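Local coordinates for protein staphylococcal enterotoxin-like toxin (Staphylococcus aureus, PDB 4DXF) that probably binds host glycans as a secreted superantigen-like protein, built from an OB-fold domain joined to a beta-grasp domain, at residues E29-I34 with I131-I136. Numbering follows the deposited sequence.
Sequences EFKNEI and ITKEQI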
loop_
_atom_site.group_PDB
_atom_site.type_symbol
_atom_site.label_atom_id
_atom_site.label_comp_id
_atom_site.label_asym_id
_atom_site.label_seq_id
_atom_site.Cartn_x
_atom_site.Cartn_y
_atom_site.Cartn_z
ATOM N N GLU A 29 -4.666 -9.733 4.130
ATOM C CA GLU A 29 -4.147 -10.057 2.819
ATOM C C GLU A 29 -4.916 -11.275 2.329
ATOM O O GLU A 29 -4.919 -12.256 3.058
ATOM C CB GLU A 29 -2.683 -10.432 2.900
ATOM C CG GLU A 29 -1.785 -9.201 3.057
ATOM C CD GLU A 29 -0.318 -9.501 3.193
ATOM O OE1 GLU A 29 0.156 -10.467 2.552
ATOM O OE2 GLU A 29 0.352 -8.773 3.969
ATOM N N PHE A 30 -5.569 -11.182 1.173
ATOM C CA PHE A 30 -6.369 -12.313 0.595
ATOM C C PHE A 30 -5.780 -12.711 -0.705
ATOM O O PHE A 30 -5.728 -11.934 -1.625
ATOM C CB PHE A 30 -7.847 -11.897 0.464
ATOM C CG PHE A 30 -8.460 -11.497 1.810
ATOM C CD1 PHE A 30 -9.083 -10.288 1.958
ATOM C CD2 PHE A 30 -8.432 -12.383 2.890
ATOM C CE1 PHE A 30 -9.648 -9.964 3.161
ATOM C CE2 PHE A 30 -8.983 -12.067 4.079
ATOM C CZ PHE A 30 -9.561 -10.839 4.225
ATOM N N LYS A 31 -5.279 -13.937 -0.819
ATOM C CA LYS A 31 -4.505 -14.227 -1.990
ATOM C C LYS A 31 -5.178 -15.469 -2.637
ATOM O O LYS A 31 -5.914 -16.194 -1.935
ATOM C CB LYS A 31 -3.030 -14.547 -1.682
ATOM C CG LYS A 31 -2.224 -13.299 -1.171
ATOM C CD LYS A 31 -0.697 -13.566 -1.213
ATOM C CE LYS A 31 -0.065 -12.719 -0.125
ATOM N NZ LYS A 31 1.407 -12.944 -0.036
ATOM N N ASN A 32 -4.988 -15.544 -3.938
ATOM C CA ASN A 32 -5.555 -16.651 -4.808
ATOM C C ASN A 32 -7.089 -16.715 -4.624
ATOM O O ASN A 32 -7.714 -17.797 -4.432
ATOM C CB ASN A 32 -4.920 -17.967 -4.387
ATOM C CG ASN A 32 -3.406 -17.966 -4.629
ATOM O OD1 ASN A 32 -2.946 -17.470 -5.646
ATOM N ND2 ASN A 32 -2.631 -18.526 -3.691
ATOM N N GLU A 33 -7.743 -15.546 -4.722
ATOM C CA GLU A 33 -9.166 -15.433 -4.514
ATOM C C GLU A 33 -9.882 -15.154 -5.867
ATOM O O GLU A 33 -9.234 -15.057 -6.888
ATOM C CB GLU A 33 -9.451 -14.259 -3.493
ATOM C CG GLU A 33 -9.004 -14.565 -2.057
ATOM C CD GLU A 33 -9.839 -15.684 -1.339
ATOM O OE1 GLU A 33 -10.982 -15.924 -1.752
ATOM O OE2 GLU A 33 -9.368 -16.267 -0.304
ATOM N N ILE A 34 -11.201 -15.081 -5.862
ATOM C CA ILE A 34 -11.905 -14.538 -7.041
ATOM C C ILE A 34 -12.597 -13.209 -6.632
ATOM O O ILE A 34 -12.917 -13.032 -5.429
ATOM C CB ILE A 34 -12.904 -15.536 -7.627
ATOM C CG1 ILE A 34 -14.018 -15.786 -6.663
ATOM C CG2 ILE A 34 -12.113 -16.853 -8.010
ATOM C CD1 ILE A 34 -15.240 -16.557 -7.332
ATOM N N ILE A 131 10.029 -9.643 -0.326
ATOM C CA ILE A 131 9.036 -9.592 -1.393
ATOM C C ILE A 131 8.647 -11.027 -1.764
ATOM O O ILE A 131 9.552 -11.800 -2.153
ATOM C CB ILE A 131 9.620 -8.900 -2.619
ATOM C CG1 ILE A 131 9.825 -7.407 -2.235
ATOM C CG2 ILE A 131 8.717 -9.063 -3.882
ATOM C CD1 ILE A 131 10.776 -6.667 -3.153
ATOM N N THR A 132 7.363 -11.323 -1.646
ATOM C CA THR A 132 6.860 -12.716 -1.895
ATOM C C THR A 132 5.840 -12.776 -3.029
ATOM O O THR A 132 5.318 -13.846 -3.393
ATOM C CB THR A 132 6.272 -13.311 -0.623
ATOM O OG1 THR A 132 5.154 -12.525 -0.152
ATOM C CG2 THR A 132 7.376 -13.413 0.470
ATOM N N LYS A 133 5.619 -11.628 -3.642
ATOM C CA LYS A 133 4.636 -11.427 -4.680
ATOM C C LYS A 133 5.207 -10.970 -5.992
ATOM O O LYS A 133 6.025 -10.039 -6.082
ATOM C CB LYS A 133 3.501 -10.490 -4.215
ATOM C CG LYS A 133 2.330 -11.189 -3.517
ATOM C CD LYS A 133 1.324 -10.199 -2.922
ATOM C CE LYS A 133 0.420 -9.430 -3.982
ATOM N NZ LYS A 133 -0.087 -10.350 -5.194
ATOM N N GLU A 134 4.745 -11.632 -7.054
ATOM C CA GLU A 134 5.127 -11.351 -8.419
ATOM C C GLU A 134 4.724 -9.938 -8.826
ATOM O O GLU A 134 5.489 -9.201 -9.466
ATOM C CB GLU A 134 4.442 -12.362 -9.381
ATOM C CG GLU A 134 5.301 -12.635 -10.489
ATOM C CD GLU A 134 4.978 -13.937 -11.238
ATOM O OE1 GLU A 134 3.885 -14.521 -11.085
ATOM O OE2 GLU A 134 5.874 -14.352 -11.970
ATOM N N GLN A 135 3.512 -9.582 -8.430
ATOM C CA GLN A 135 2.996 -8.275 -8.767
ATOM C C GLN A 135 2.491 -7.689 -7.430
ATOM O O GLN A 135 1.720 -8.296 -6.742
ATOM C CB GLN A 135 1.847 -8.416 -9.722
ATOM C CG GLN A 135 1.474 -7.080 -10.320
ATOM C CD GLN A 135 0.327 -7.166 -11.297
ATOM O OE1 GLN A 135 -0.806 -7.350 -10.906
ATOM N NE2 GLN A 135 0.624 -7.027 -12.559
ATOM N N ILE A 136 2.912 -6.475 -7.089
ATOM C CA ILE A 136 2.557 -5.895 -5.822
ATOM C C ILE A 136 2.040 -4.480 -6.090
ATOM O O ILE A 136 2.584 -3.805 -6.993
ATOM C CB ILE A 136 3.823 -5.864 -4.906
ATOM C CG1 ILE A 136 3.434 -5.382 -3.509
ATOM C CG2 ILE A 136 5.033 -5.164 -5.586
ATOM C CD1 ILE A 136 4.488 -5.654 -2.540
#
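Lys31 lays the end of its side chain over the aliphatic part of Lys133, with Lys31 CE and Lys133 CD 4.0 Å apart. The Lys31 chain runs extended beyond CG, which carries it across a gap of 9.9 Å between the CA atoms of Lys31 and Lys133. Lys31 NZ ends 3.8 Å from Thr132 OG1, too far for a hydrogen bond, and the two side chains meet at about a right angle. Glu29, two residues back on the same strand, makes a long ion pair with it, Glu29 OE1 to Lys31 NZ at 3.8 Å; Glu29 OE2 is salt-bridged to Lys144.

Lys133 turns at its third torsion, 72°, and bends again at the fourth, placing its NZ 6.0 Å from Lys31 NZ. Lys133 NZ is salt-bridged to Asp77 and hydrogen-bonded to Thr98. It also makes a weak hydrogen bond, Lys133 NZ to Gln135 O, 3.1 Å; the Asp77 carboxylate probably offsets the proximity of like charges. Only 103 Å² is buried and no hydrogen bond crosses, so the contact is slight. It joins the strand 28-31 edge of the OB-fold to the turn after strand 122-131 of the beta-grasp domain, part of the interdomain interface of the two-domain superantigen fold.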